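Side-chain contacts in Two-component system sensor histidine kinase (Bacteroides thetaiotaomicron, PDB 3OTT), which probably senses saccharides with this extracellular beta-propeller and beta-sandwich part and passes the signal on through histidine-kinase activity to transcription regulation: residues B[112-117]-B[123-128]; B[76-81]-B[92-97]; B[58-63]-B[83-88]; B[68-73]-B[87-92]. All blocks are in the same frame, centred on the assembly; numbering follows the deposited sequence.

Contact 1 of 4, residues B[112-117]-B[123-128]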
loop_
_atom_site.group_PDB
_atom_site.type_symbol
_atom_site.label_atom_id
_atom_site.label_comp_id
_atom_site.label_asym_id
_atom_site.label_seq_id
_atom_site.Cartn_x
_atom_site.Cartn_y
_atom_site.Cartn_z
ATOM N N GLY B 112 5.716 15.341 -7.488
ATOM C CA GLY B 112 6.016 14.320 -8.459
ATOM C C GLY B 112 7.453 14.539 -8.870
ATOM O O GLY B 112 8.348 14.491 -8.018
ATOM N N ASP B 113 7.696 14.806 -10.144
ATOM C CA ASP B 113 9.079 14.983 -10.600
ATOM C C ASP B 113 9.366 16.420 -10.961
ATOM O O ASP B 113 10.184 16.696 -11.786
ATOM C CB ASP B 113 9.315 14.093 -11.785
ATOM C CG ASP B 113 10.766 13.633 -11.896
ATOM O OD1 ASP B 113 11.425 13.464 -10.873
ATOM O OD2 ASP B 113 11.223 13.421 -13.025
ATOM N N THR B 114 8.628 17.336 -10.333
ATOM C CA THR B 114 8.833 18.742 -10.448
ATOM C C THR B 114 9.152 19.324 -9.064
ATOM O O THR B 114 8.390 19.095 -8.122
ATOM C CB THR B 114 7.578 19.404 -10.989
ATOM O OG1 THR B 114 7.354 18.934 -12.317
ATOM C CG2 THR B 114 7.800 20.852 -11.085
ATOM N N LEU B 115 10.233 20.108 -8.972
ATOM C CA LEU B 115 10.604 20.802 -7.736
ATOM C C LEU B 115 10.217 22.293 -7.819
ATOM O O LEU B 115 10.685 23.014 -8.706
ATOM C CB LEU B 115 12.111 20.683 -7.507
ATOM C CG LEU B 115 12.726 21.243 -6.211
ATOM C CD1 LEU B 115 12.205 20.536 -4.945
ATOM C CD2 LEU B 115 14.214 21.243 -6.213
ATOM N N TRP B 116 9.354 22.722 -6.887
ATOM C CA TRP B 116 8.951 24.091 -6.706
ATOM C C TRP B 116 10.012 24.818 -5.836
ATOM O O TRP B 116 10.418 24.303 -4.792
ATOM C CB TRP B 116 7.578 24.159 -6.000
ATOM C CG TRP B 116 6.385 23.796 -6.870
ATOM C CD1 TRP B 116 5.931 22.529 -7.158
ATOM C CD2 TRP B 116 5.522 24.702 -7.594
ATOM N NE1 TRP B 116 4.843 22.592 -7.996
ATOM C CE2 TRP B 116 4.547 23.906 -8.260
ATOM C CE3 TRP B 116 5.438 26.090 -7.696
ATOM C CZ2 TRP B 116 3.517 24.463 -9.058
ATOM C CZ3 TRP B 116 4.410 26.663 -8.517
ATOM C CH2 TRP B 116 3.464 25.828 -9.176
ATOM N N LEU B 117 10.388 26.030 -6.242
ATOM C CA LEU B 117 11.410 26.841 -5.592
ATOM C C LEU B 117 10.778 28.167 -5.306
ATOM O O LEU B 117 10.250 28.829 -6.220
ATOM C CB LEU B 117 12.621 27.107 -6.550
ATOM C CG LEU B 117 13.273 25.883 -7.218
ATOM C CD1 LEU B 117 14.383 26.213 -8.270
ATOM C CD2 LEU B 117 13.815 24.914 -6.094
ATOM N N LEU B 123 9.074 32.866 -7.832
ATOM C CA LEU B 123 8.628 31.528 -7.629
ATOM C C LEU B 123 8.908 30.778 -8.904
ATOM O O LEU B 123 8.673 31.315 -10.015
ATOM C CB LEU B 123 7.108 31.486 -7.334
ATOM C CG LEU B 123 6.425 30.120 -7.176
ATOM C CD1 LEU B 123 6.906 29.389 -5.886
ATOM C CD2 LEU B 123 4.865 30.241 -7.197
ATOM N N TYR B 124 9.396 29.527 -8.752
ATOM C CA TYR B 124 9.873 28.797 -9.921
ATOM C C TYR B 124 9.475 27.344 -9.847
ATOM O O TYR B 124 9.205 26.790 -8.776
ATOM C CB TYR B 124 11.429 28.897 -10.059
ATOM C CG TYR B 124 11.920 30.325 -10.036
ATOM C CD1 TYR B 124 12.096 31.001 -8.828
ATOM C CD2 TYR B 124 12.172 31.011 -11.235
ATOM C CE1 TYR B 124 12.540 32.331 -8.811
ATOM C CE2 TYR B 124 12.630 32.298 -11.229
ATOM C CZ TYR B 124 12.785 32.962 -10.014
ATOM O OH TYR B 124 13.234 34.239 -10.015
ATOM N N THR B 125 9.483 26.729 -11.002
ATOM C CA THR B 125 9.376 25.312 -11.108
ATOM C C THR B 125 10.650 24.766 -11.752
ATOM O O THR B 125 11.290 25.430 -12.601
ATOM C CB THR B 125 8.062 25.038 -11.853
ATOM O OG1 THR B 125 7.082 24.562 -10.909
ATOM C CG2 THR B 125 8.170 24.170 -12.945
ATOM N N TYR B 126 11.050 23.571 -11.313
ATOM C CA TYR B 126 12.197 22.892 -11.889
ATOM C C TYR B 126 11.883 21.434 -12.147
ATOM O O TYR B 126 11.671 20.672 -11.217
ATOM C CB TYR B 126 13.408 23.003 -10.968
ATOM C CG TYR B 126 14.701 22.479 -11.575
ATOM C CD1 TYR B 126 15.135 22.914 -12.846
ATOM C CD2 TYR B 126 15.492 21.540 -10.894
ATOM C CE1 TYR B 126 16.349 22.469 -13.411
ATOM C CE2 TYR B 126 16.699 21.078 -11.452
ATOM C CZ TYR B 126 17.124 21.539 -12.700
ATOM O OH TYR B 126 18.312 21.069 -13.249
ATOM N N GLN B 127 11.891 21.065 -13.416
ATOM C CA GLN B 127 11.432 19.796 -13.857
ATOM C C GLN B 127 12.671 18.904 -13.892
ATOM O O GLN B 127 13.617 19.217 -14.530
ATOM C CB GLN B 127 10.673 19.925 -15.212
ATOM C CG GLN B 127 9.574 18.844 -15.471
ATOM C CD GLN B 127 10.144 17.368 -15.568
ATOM O OE1 GLN B 127 11.141 17.104 -16.227
ATOM N NE2 GLN B 127 9.443 16.423 -14.947
ATOM N N LEU B 128 12.684 17.820 -13.144
ATOM C CA LEU B 128 13.970 17.155 -12.842
ATOM C C LEU B 128 14.482 16.331 -13.997
ATOM O O LEU B 128 15.680 16.086 -14.069
ATOM C CB LEU B 128 13.865 16.290 -11.596
ATOM C CG LEU B 128 13.544 17.070 -10.303
ATOM C CD1 LEU B 128 13.206 16.080 -9.188
ATOM C CD2 LEU B 128 14.727 18.000 -9.866
#
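Trp116 and Thr125 illustrate how a non-hydrogen-bonded pair of an antiparallel hairpin can set a hydroxyl on an aromatic face: Thr125 OG1 lies over the centre of the indole, 3.7 Å from CD2 of Trp116. The tryptophan CG stands anti to its carbonyl carbon (chi1 -74°), which leans the ring back over the strand 123-127. Its benzene rim then meets Leu123, whose CD2 lies near the ring plane, 3.8 Å from CZ3 of Trp116, while NE1 is held by Gln111. On the same face of the sheet, Thr114 turns CG2 to CG2 of Thr125 at 3.8 Å and rests OG1 against CG of Gln127, the Thr114 and Gln127 side chains crossing at about a right angle. Leu115, Leu117, Tyr124 and Tyr126 occupy the other face, where CB of Leu117 meets CB of Tyr124 at 4.1 Å. Leu115 with Tyr126 and Leu117 with Tyr124 each exchange two backbone hydrogen bonds, and Leu128 N extends the ladder to Asp113 O at 3.1 Å. Beyond it, Asp113 makes a salt bridge to Arg374 of the second subunit, and both Asp113 and Gln127 bond to Tyr327 there. An alanine in place of Trp116 would remove the ring that covers Thr125 OG1 and meets Leu123 at its edge, probably opening a gap beside both and leaving OE1 of Gln111 without this N-H. The hairpin forms the two middle strands of a four-stranded propeller blade, between strands 105-111 and 133-136. Trp116 packs on Ile151 of strand 148-153 in the following blade, and Leu115 on Val69 of strand 67-71 in the preceding one.

Contact 2 of 4, residues B[76-81]-B[92-97]; sequences LYMGTD and DRYEQP
Within one four-stranded propeller blade, Met78 and Tyr77 of the second strand, 75-79, reach past the third strand, 84-88, to touch Tyr94 of the fourth strand, 93-94, and Pro97 in the loop that follows it. It is a useful example of how side chains can join two strands that are not neighbours: the nearest alpha carbons, those of Tyr77 and Gln96, are 9.9 Å apart, and the contact rests on a few side-chain ends. Met78 runs out extended to SD and then bends (chi3 -78°), which brings its methyl to the rim of the Tyr94 ring. CE of Met78 lies near the ring plane, 4.1 Å from CE1 of Tyr94, so the methyl abuts an edge, and the two side chains cross at about a right angle. The phenol is fixed from elsewhere: its OH bonds to the carbonyl of His54, and its ring meets that of Tyr87. Tyr77, one residue earlier and therefore on the other face of the sheet, directs its OH to the proline ring, 4.2 Å from CG of Pro97. The side-chain amide of Gln96 takes the N-H of Val86 and gives to the carbonyl of Ile84, continuing the pairing along strand 84-88 where the fourth strand has already ended. That short strand starts from a G1 beta bulge, with Asp92 and Arg93 both facing Asn88. Met78 and Tyr94 also cover Leu43 of strand 42-46 in the preceding blade. Apolar and aromatic side chains on both faces of a four-stranded antiparallel blade, packing on the neighbouring blades, are characteristic of a beta-propeller.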
loop_
_atom_site.group_PDB
_atom_site.type_symbol
_atom_site.label_atom_id
_atom_site.label_comp_id
_atom_site.label_asym_id
_atom_site.label_seq_id
_atom_site.Cartn_x
_atom_site.Cartn_y
_atom_site.Cartn_z
ATOM N N LEU B 76 21.202 16.124 -1.761
ATOM C CA LEU B 76 20.571 17.123 -0.913
ATOM C C LEU B 76 20.608 18.400 -1.734
ATOM O O LEU B 76 21.721 18.853 -2.061
ATOM C CB LEU B 76 21.338 17.321 0.416
ATOM C CG LEU B 76 21.125 16.379 1.609
ATOM C CD1 LEU B 76 20.714 14.982 1.240
ATOM C CD2 LEU B 76 22.380 16.304 2.456
ATOM N N TYR B 77 19.434 18.880 -2.160
ATOM C CA TYR B 77 19.265 20.187 -2.795
ATOM C C TYR B 77 18.999 21.163 -1.667
ATOM O O TYR B 77 18.035 21.006 -0.905
ATOM C CB TYR B 77 18.045 20.205 -3.797
ATOM C CG TYR B 77 18.342 19.683 -5.189
ATOM C CD1 TYR B 77 19.120 18.531 -5.375
ATOM C CD2 TYR B 77 17.826 20.323 -6.312
ATOM C CE1 TYR B 77 19.426 18.050 -6.669
ATOM C CE2 TYR B 77 18.066 19.861 -7.608
ATOM C CZ TYR B 77 18.886 18.726 -7.793
ATOM O OH TYR B 77 19.155 18.272 -9.086
ATOM N N MET B 78 19.818 22.187 -1.565
ATOM C CA MET B 78 19.748 23.109 -0.436
ATOM C C MET B 78 19.702 24.558 -0.919
ATOM O O MET B 78 20.510 24.950 -1.770
ATOM C CB MET B 78 20.993 22.891 0.442
ATOM C CG MET B 78 21.093 21.414 0.960
ATOM S SD MET B 78 22.620 21.281 1.873
ATOM C CE MET B 78 23.866 21.159 0.573
ATOM N N GLY B 79 18.784 25.357 -0.372
ATOM C CA GLY B 79 18.703 26.735 -0.794
ATOM C C GLY B 79 19.693 27.627 -0.093
ATOM O O GLY B 79 19.875 27.487 1.097
ATOM N N THR B 80 20.307 28.567 -0.820
ATOM C CA THR B 80 21.396 29.445 -0.312
ATOM C C THR B 80 21.195 30.840 -0.939
ATOM O O THR B 80 20.305 30.991 -1.774
ATOM C CB THR B 80 22.828 28.933 -0.744
ATOM O OG1 THR B 80 22.956 29.015 -2.156
ATOM C CG2 THR B 80 23.107 27.462 -0.351
ATOM N N ASP B 81 22.013 31.819 -0.545
ATOM C CA ASP B 81 22.137 33.133 -1.209
ATOM C C ASP B 81 22.474 32.997 -2.698
ATOM O O ASP B 81 21.997 33.761 -3.547
ATOM C CB ASP B 81 23.284 33.921 -0.534
ATOM C CG ASP B 81 23.021 34.189 0.981
ATOM O OD1 ASP B 81 21.866 33.995 1.474
ATOM O OD2 ASP B 81 23.966 34.619 1.690
ATOM N N ASP B 92 29.622 11.758 -1.526
ATOM C CA ASP B 92 30.314 12.784 -0.739
ATOM C C ASP B 92 31.058 13.838 -1.599
ATOM O O ASP B 92 32.207 14.158 -1.317
ATOM C CB ASP B 92 31.215 12.118 0.358
ATOM C CG ASP B 92 31.950 13.144 1.220
ATOM O OD1 ASP B 92 31.437 14.260 1.482
ATOM O OD2 ASP B 92 33.093 12.870 1.604
ATOM N N ARG B 93 30.362 14.406 -2.597
ATOM C CA ARG B 93 30.857 15.418 -3.504
ATOM C C ARG B 93 29.731 16.435 -3.805
ATOM O O ARG B 93 28.569 16.008 -3.990
ATOM C CB ARG B 93 31.213 14.783 -4.874
ATOM C CG ARG B 93 32.039 13.500 -4.807
ATOM C CD ARG B 93 33.572 13.645 -4.970
ATOM N NE ARG B 93 34.180 14.869 -4.440
ATOM C CZ ARG B 93 34.916 15.730 -5.167
ATOM N NH1 ARG B 93 35.127 15.537 -6.473
ATOM N NH2 ARG B 93 35.432 16.818 -4.595
ATOM N N TYR B 94 30.076 17.717 -3.928
ATOM C CA TYR B 94 29.150 18.730 -4.457
ATOM C C TYR B 94 29.116 18.540 -5.960
ATOM O O TYR B 94 30.156 18.400 -6.561
ATOM C CB TYR B 94 29.579 20.172 -4.068
ATOM C CG TYR B 94 29.293 20.392 -2.613
ATOM C CD1 TYR B 94 28.044 20.781 -2.211
ATOM C CD2 TYR B 94 30.249 20.109 -1.632
ATOM C CE1 TYR B 94 27.729 20.948 -0.850
ATOM C CE2 TYR B 94 29.958 20.251 -0.283
ATOM C CZ TYR B 94 28.675 20.668 0.111
ATOM O OH TYR B 94 28.335 20.855 1.436
ATOM N N GLU B 95 27.922 18.468 -6.535
ATOM C CA GLU B 95 27.757 18.087 -7.919
ATOM C C GLU B 95 26.813 19.014 -8.555
ATOM O O GLU B 95 25.635 18.655 -8.603
ATOM C CB GLU B 95 27.160 16.653 -8.033
ATOM C CG GLU B 95 28.289 15.603 -8.203
ATOM C CD GLU B 95 27.839 14.139 -8.177
ATOM O OE1 GLU B 95 26.641 13.888 -8.430
ATOM O OE2 GLU B 95 28.717 13.242 -7.938
ATOM N N GLN B 96 27.263 20.190 -9.016
ATOM C CA GLN B 96 26.325 21.162 -9.644
ATOM C C GLN B 96 25.816 20.805 -11.043
ATOM O O GLN B 96 26.606 20.653 -11.984
ATOM C CB GLN B 96 26.845 22.624 -9.729
ATOM C CG GLN B 96 26.911 23.468 -8.421
ATOM C CD GLN B 96 25.587 23.544 -7.571
ATOM O OE1 GLN B 96 25.513 22.960 -6.458
ATOM N NE2 GLN B 96 24.582 24.286 -8.070
ATOM N N PRO B 97 24.478 20.797 -11.199
ATOM C CA PRO B 97 23.765 20.849 -12.492
ATOM C C PRO B 97 24.283 21.963 -13.401
ATOM O O PRO B 97 24.843 22.921 -12.920
ATOM C CB PRO B 97 22.320 21.187 -12.073
ATOM C CG PRO B 97 22.164 20.651 -10.684
ATOM C CD PRO B 97 23.545 20.929 -10.055
#

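Contact 3 of 4, residues B[58-63]-B[83-88]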
loop_
_atom_site.group_PDB
_atom_site.type_symbol
_atom_site.label_atom_id
_atom_site.label_comp_id
_atom_site.label_asym_id
_atom_site.label_seq_id
_atom_site.Cartn_x
_atom_site.Cartn_y
_atom_site.Cartn_z
ATOM N N GLY B 58 35.803 29.068 3.726
ATOM C CA GLY B 58 36.154 29.882 2.569
ATOM C C GLY B 58 35.596 29.419 1.217
ATOM O O GLY B 58 35.519 30.207 0.253
ATOM N N GLU B 59 35.222 28.143 1.108
ATOM C CA GLU B 59 34.689 27.646 -0.154
ATOM C C GLU B 59 33.219 28.068 -0.316
ATOM O O GLU B 59 32.568 28.459 0.646
ATOM C CB GLU B 59 34.791 26.134 -0.208
ATOM C CG GLU B 59 36.233 25.571 -0.201
ATOM C CD GLU B 59 36.281 24.081 -0.582
ATOM O OE1 GLU B 59 35.215 23.415 -0.766
ATOM O OE2 GLU B 59 37.408 23.562 -0.699
ATOM N N ASN B 60 32.694 27.961 -1.528
ATOM C CA ASN B 60 31.302 28.316 -1.778
ATOM C C ASN B 60 30.295 27.413 -1.012
ATOM O O ASN B 60 29.163 27.833 -0.819
ATOM C CB ASN B 60 31.008 28.288 -3.292
ATOM C CG ASN B 60 30.920 26.869 -3.819
ATOM O OD1 ASN B 60 31.770 26.033 -3.509
ATOM N ND2 ASN B 60 29.857 26.568 -4.564
ATOM N N ASN B 61 30.711 26.212 -0.555
ATOM C CA ASN B 61 29.840 25.346 0.311
ATOM C C ASN B 61 29.718 25.759 1.791
ATOM O O ASN B 61 28.901 25.217 2.511
ATOM C CB ASN B 61 30.274 23.870 0.259
ATOM C CG ASN B 61 31.735 23.710 0.488
ATOM O OD1 ASN B 61 32.296 24.186 1.493
ATOM N ND2 ASN B 61 32.396 23.106 -0.477
ATOM N N ASN B 62 30.584 26.681 2.213
ATOM C CA ASN B 62 30.617 27.282 3.545
ATOM C C ASN B 62 29.675 28.480 3.491
ATOM O O ASN B 62 30.127 29.602 3.338
ATOM C CB ASN B 62 32.033 27.795 3.788
ATOM C CG ASN B 62 32.271 28.368 5.201
ATOM O OD1 ASN B 62 33.282 29.038 5.402
ATOM N ND2 ASN B 62 31.399 28.061 6.183
ATOM N N THR B 63 28.367 28.237 3.570
ATOM C CA THR B 63 27.401 29.272 3.292
ATOM C C THR B 63 26.131 28.922 4.013
ATOM O O THR B 63 25.951 27.785 4.454
ATOM C CB THR B 63 27.188 29.444 1.750
ATOM O OG1 THR B 63 26.449 30.622 1.478
ATOM C CG2 THR B 63 26.502 28.221 1.084
ATOM N N GLY B 83 21.881 30.320 -4.590
ATOM C CA GLY B 83 20.910 29.607 -5.372
ATOM C C GLY B 83 20.617 28.292 -4.727
ATOM O O GLY B 83 19.918 28.206 -3.705
ATOM N N ILE B 84 21.137 27.265 -5.353
ATOM C CA ILE B 84 20.931 25.933 -4.891
ATOM C C ILE B 84 22.233 25.220 -4.900
ATOM O O ILE B 84 22.896 25.141 -5.899
ATOM C CB ILE B 84 19.916 25.187 -5.749
ATOM C CG1 ILE B 84 18.542 25.814 -5.534
ATOM C CG2 ILE B 84 19.949 23.678 -5.431
ATOM C CD1 ILE B 84 17.436 25.091 -6.167
ATOM N N LEU B 85 22.585 24.702 -3.746
ATOM C CA LEU B 85 23.779 23.949 -3.579
ATOM C C LEU B 85 23.365 22.482 -3.593
ATOM O O LEU B 85 22.450 22.080 -2.860
ATOM C CB LEU B 85 24.354 24.358 -2.242
ATOM C CG LEU B 85 25.749 23.891 -1.904
ATOM C CD1 LEU B 85 26.813 24.397 -2.947
ATOM C CD2 LEU B 85 26.014 24.366 -0.441
ATOM N N VAL B 86 23.956 21.698 -4.490
ATOM C CA VAL B 86 23.610 20.312 -4.625
ATOM C C VAL B 86 24.692 19.350 -4.057
ATOM O O VAL B 86 25.839 19.302 -4.547
ATOM C CB VAL B 86 23.273 19.982 -6.075
ATOM C CG1 VAL B 86 23.036 18.496 -6.244
ATOM C CG2 VAL B 86 22.040 20.786 -6.513
ATOM N N TYR B 87 24.318 18.544 -3.073
ATOM C CA TYR B 87 25.296 17.692 -2.440
ATOM C C TYR B 87 24.948 16.226 -2.679
ATOM O O TYR B 87 23.848 15.758 -2.344
ATOM C CB TYR B 87 25.411 18.036 -0.927
ATOM C CG TYR B 87 26.363 17.147 -0.147
ATOM C CD1 TYR B 87 27.775 17.255 -0.309
ATOM C CD2 TYR B 87 25.884 16.228 0.748
ATOM C CE1 TYR B 87 28.661 16.426 0.405
ATOM C CE2 TYR B 87 26.761 15.401 1.507
ATOM C CZ TYR B 87 28.128 15.514 1.315
ATOM O OH TYR B 87 28.946 14.714 2.046
ATOM N N ASN B 88 25.861 15.504 -3.303
ATOM C CA ASN B 88 25.662 14.049 -3.456
ATOM C C ASN B 88 26.115 13.349 -2.183
ATOM O O ASN B 88 27.277 13.219 -1.954
ATOM C CB ASN B 88 26.377 13.508 -4.719
ATOM C CG ASN B 88 26.129 12.016 -4.956
ATOM O OD1 ASN B 88 25.799 11.283 -4.033
ATOM N ND2 ASN B 88 26.302 11.561 -6.214
#
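Leu85 is met in turn by Asn60, Asn61 and Thr63, a compact example of one strand residue receiving a loop on its two methyl groups. At Gly58 the backbone N donates to OD1 of Asn62 at 3.0 Å, a bond that spans the turn. Glu59 starts a type I beta turn that ends at Asn62, with Asn62 N bonded to the carbonyl O of Glu59 at 3.1 Å. The Glu59 carboxylate reaches forward to Asn61, its OE1 taking ND2 of Asn61 at 2.9 Å. Asn60, at the exposed side of the turn, holds CG between its backbone N and carbonyl carbon (chi1 74°), and from there the amide slants across to Leu85, with ND2 of Asn60 4.1 Å from CD1 of Leu85. The whole segment belongs to the connection between strand 51-53, the last of one propeller blade, and strand 67-71, the first of the next; strand 84-88 is the third strand of that next blade, so the linker lies over the blade it is about to enter. Asn61 contributes mainly backbone, its CA resting 4.0 Å from CD2 of Leu85. Its amide is gripped at both ends, ND2 by Glu59 and OD1 by the backbone N of Thr56, while the side chain also touches Tyr94, as does Leu85. Asn62 turns the other way and gives ND2 to the carbonyl of Lys41. At Thr63 the chain comes back: its methyl and that of Leu85 approach tip to tip, CG2 of Thr63 4.2 Å from CD2 of Leu85.

Contact 4 of 4, residues B[68-73]-B[87-92]; sequences GVIIDN and YNYRAD
Asn73, Tyr89 and Arg90 carry this contact, which exemplifies how an arginine can seize a single main-chain oxygen. Arg90 comes side-on with two nitrogens: NE lies 2.9 Å from the carbonyl O of Asn73, nearly in line with the C=O bond, and NH2 reaches the same O of Asn73 at 3.2 Å. The oxygen sits 2° out of the guanidinium plane, so the pair of bonds fixes the rotation of the group. The Asn73 amide crosses the guanidinium with the planes 69° apart; ND2 of Asn73 is 3.5 Å from NH2 of Arg90, two donors and so not a bond. Tyr89 flanks the guanidinium, its CE1 over one face, towards the rim. Its OH lies 3.1 Å from the carbonyl O of Asn73. Ile70 adds a looser touch, CG2 to CE2 of Tyr89 at 4.5 Å. Both partners are turns of one propeller blade: Asn73 links strands 67-71 and 75-79, while residues 89-92 link strands 84-88 and 93-94. The second turn is shaped by Asn88, whose OD1 accepts from the backbone N of Arg90, an Asx turn, and of Ala91. Exchanging Arg90 for a leucine would probably leave the Asn73 carbonyl without these two donors and Tyr89 without the flat group beside its ring. The Asn73 amide bonds through OD1 to Ser31, which lines the hexatantalum dodecabromide pocket, and Tyr89 and Arg90 pack on Tyr661, in the loop before strand 664-667 of the C-terminal beta-sandwich.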
loop_
_atom_site.group_PDB
_atom_site.type_symbol
_atom_site.label_atom_id
_atom_site.label_comp_id
_atom_site.label_asym_id
_atom_site.label_seq_id
_atom_site.Cartn_x
_atom_site.Cartn_y
_atom_site.Cartn_z
ATOM N N GLY B 68 16.031 22.626 2.444
ATOM C CA GLY B 68 16.552 21.518 1.670
ATOM C C GLY B 68 15.496 20.490 1.371
ATOM O O GLY B 68 14.513 20.433 2.067
ATOM N N VAL B 69 15.697 19.700 0.311
ATOM C CA VAL B 69 14.963 18.477 0.088
ATOM C C VAL B 69 15.897 17.418 -0.477
ATOM O O VAL B 69 16.908 17.758 -1.079
ATOM C CB VAL B 69 13.794 18.599 -0.948
ATOM C CG1 VAL B 69 12.676 19.304 -0.350
ATOM C CG2 VAL B 69 14.242 19.225 -2.247
ATOM N N ILE B 70 15.531 16.150 -0.305
ATOM C CA ILE B 70 16.294 15.056 -0.857
ATOM C C ILE B 70 15.693 14.707 -2.242
ATOM O O ILE B 70 14.469 14.524 -2.350
ATOM C CB ILE B 70 16.259 13.855 0.107
ATOM C CG1 ILE B 70 16.986 14.214 1.418
ATOM C CG2 ILE B 70 16.838 12.604 -0.547
ATOM C CD1 ILE B 70 17.023 13.041 2.469
ATOM N N ILE B 71 16.569 14.565 -3.251
ATOM C CA ILE B 71 16.211 14.292 -4.631
ATOM C C ILE B 71 16.908 12.990 -5.119
ATOM O O ILE B 71 18.082 12.757 -4.838
ATOM C CB ILE B 71 16.647 15.523 -5.551
ATOM C CG1 ILE B 71 15.884 16.820 -5.226
ATOM C CG2 ILE B 71 16.573 15.227 -7.002
ATOM C CD1 ILE B 71 14.404 16.681 -5.190
ATOM N N ASP B 72 16.163 12.140 -5.825
ATOM C CA ASP B 72 16.664 10.876 -6.424
ATOM C C ASP B 72 17.346 9.928 -5.420
ATOM O O ASP B 72 18.169 9.137 -5.812
ATOM C CB ASP B 72 17.565 11.139 -7.668
ATOM C CG ASP B 72 16.839 11.948 -8.796
ATOM O OD1 ASP B 72 15.575 12.066 -8.738
ATOM O OD2 ASP B 72 17.535 12.457 -9.734
ATOM N N ASN B 73 16.992 10.027 -4.133
ATOM C CA ASN B 73 17.555 9.152 -3.102
ATOM C C ASN B 73 19.098 9.271 -3.086
ATOM O O ASN B 73 19.805 8.307 -2.766
ATOM C CB ASN B 73 17.164 7.707 -3.419
ATOM C CG ASN B 73 17.191 6.788 -2.191
ATOM O OD1 ASN B 73 17.094 7.220 -1.038
ATOM N ND2 ASN B 73 17.323 5.494 -2.451
ATOM N N TYR B 87 24.318 18.544 -3.073
ATOM C CA TYR B 87 25.296 17.692 -2.440
ATOM C C TYR B 87 24.948 16.226 -2.679
ATOM O O TYR B 87 23.848 15.758 -2.344
ATOM C CB TYR B 87 25.411 18.036 -0.927
ATOM C CG TYR B 87 26.363 17.147 -0.147
ATOM C CD1 TYR B 87 27.775 17.255 -0.309
ATOM C CD2 TYR B 87 25.884 16.228 0.748
ATOM C CE1 TYR B 87 28.661 16.426 0.405
ATOM C CE2 TYR B 87 26.761 15.401 1.507
ATOM C CZ TYR B 87 28.128 15.514 1.315
ATOM O OH TYR B 87 28.946 14.714 2.046
ATOM N N ASN B 88 25.861 15.504 -3.303
ATOM C CA ASN B 88 25.662 14.049 -3.456
ATOM C C ASN B 88 26.115 13.349 -2.183
ATOM O O ASN B 88 27.277 13.219 -1.954
ATOM C CB ASN B 88 26.377 13.508 -4.719
ATOM C CG ASN B 88 26.129 12.016 -4.956
ATOM O OD1 ASN B 88 25.799 11.283 -4.033
ATOM N ND2 ASN B 88 26.302 11.561 -6.214
ATOM N N TYR B 89 25.191 12.906 -1.352
ATOM C CA TYR B 89 25.585 12.388 -0.069
ATOM C C TYR B 89 26.129 10.941 -0.141
ATOM O O TYR B 89 26.802 10.469 0.798
ATOM C CB TYR B 89 24.423 12.528 0.924
ATOM C CG TYR B 89 23.261 11.542 0.738
ATOM C CD1 TYR B 89 23.332 10.230 1.212
ATOM C CD2 TYR B 89 22.097 11.937 0.079
ATOM C CE1 TYR B 89 22.242 9.346 1.079
ATOM C CE2 TYR B 89 20.996 11.055 -0.078
ATOM C CZ TYR B 89 21.086 9.780 0.392
ATOM O OH TYR B 89 20.007 8.967 0.229
ATOM N N ARG B 90 25.877 10.243 -1.246
ATOM C CA ARG B 90 26.425 8.893 -1.380
ATOM C C ARG B 90 27.864 9.005 -1.857
ATOM O O ARG B 90 28.738 8.311 -1.368
ATOM C CB ARG B 90 25.649 7.998 -2.368
ATOM C CG ARG B 90 24.309 7.605 -1.836
ATOM C CD ARG B 90 23.527 6.775 -2.861
ATOM N NE ARG B 90 22.159 6.651 -2.334
ATOM C CZ ARG B 90 21.759 5.688 -1.517
ATOM N NH1 ARG B 90 22.623 4.712 -1.169
ATOM N NH2 ARG B 90 20.499 5.674 -1.088
ATOM N N ALA B 91 28.110 9.863 -2.818
ATOM C CA ALA B 91 29.482 10.023 -3.282
ATOM C C ALA B 91 30.292 10.952 -2.358
ATOM O O ALA B 91 31.508 10.921 -2.370
ATOM C CB ALA B 91 29.527 10.523 -4.766
ATOM N N ASP B 92 29.622 11.758 -1.526
ATOM C CA ASP B 92 30.314 12.784 -0.739
ATOM C C ASP B 92 31.058 13.838 -1.599
ATOM O O ASP B 92 32.207 14.158 -1.317
ATOM C CB ASP B 92 31.215 12.118 0.358
ATOM C CG ASP B 92 31.950 13.144 1.220
ATOM O OD1 ASP B 92 31.437 14.260 1.482
ATOM O OD2 ASP B 92 33.093 12.870 1.604
#

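Overall arrangement
Contacts 2, 3 and 4 lie within a single propeller blade and its entry loop, and contact 1 in the next blade. The centres of contacts 2 and 3 are about 5 Å apart and those of 2 and 4 about 8 Å, whereas contact 1 is centred about 15 to 20 Å from all three. The blades nevertheless interlock: CD2 of Leu115 meets CD2 of Tyr77 at 3.7 Å, and CD2 of Leu117 meets CD1 of Ile84 at 3.6 Å. Contacts 1 and 4 share a dimer partner, since Arg374 of the second subunit bridges to both Asp113 and Asp72. The bound hexatantalum dodecabromide lies near contact 4, about 9 Å from the Asn73 side chain.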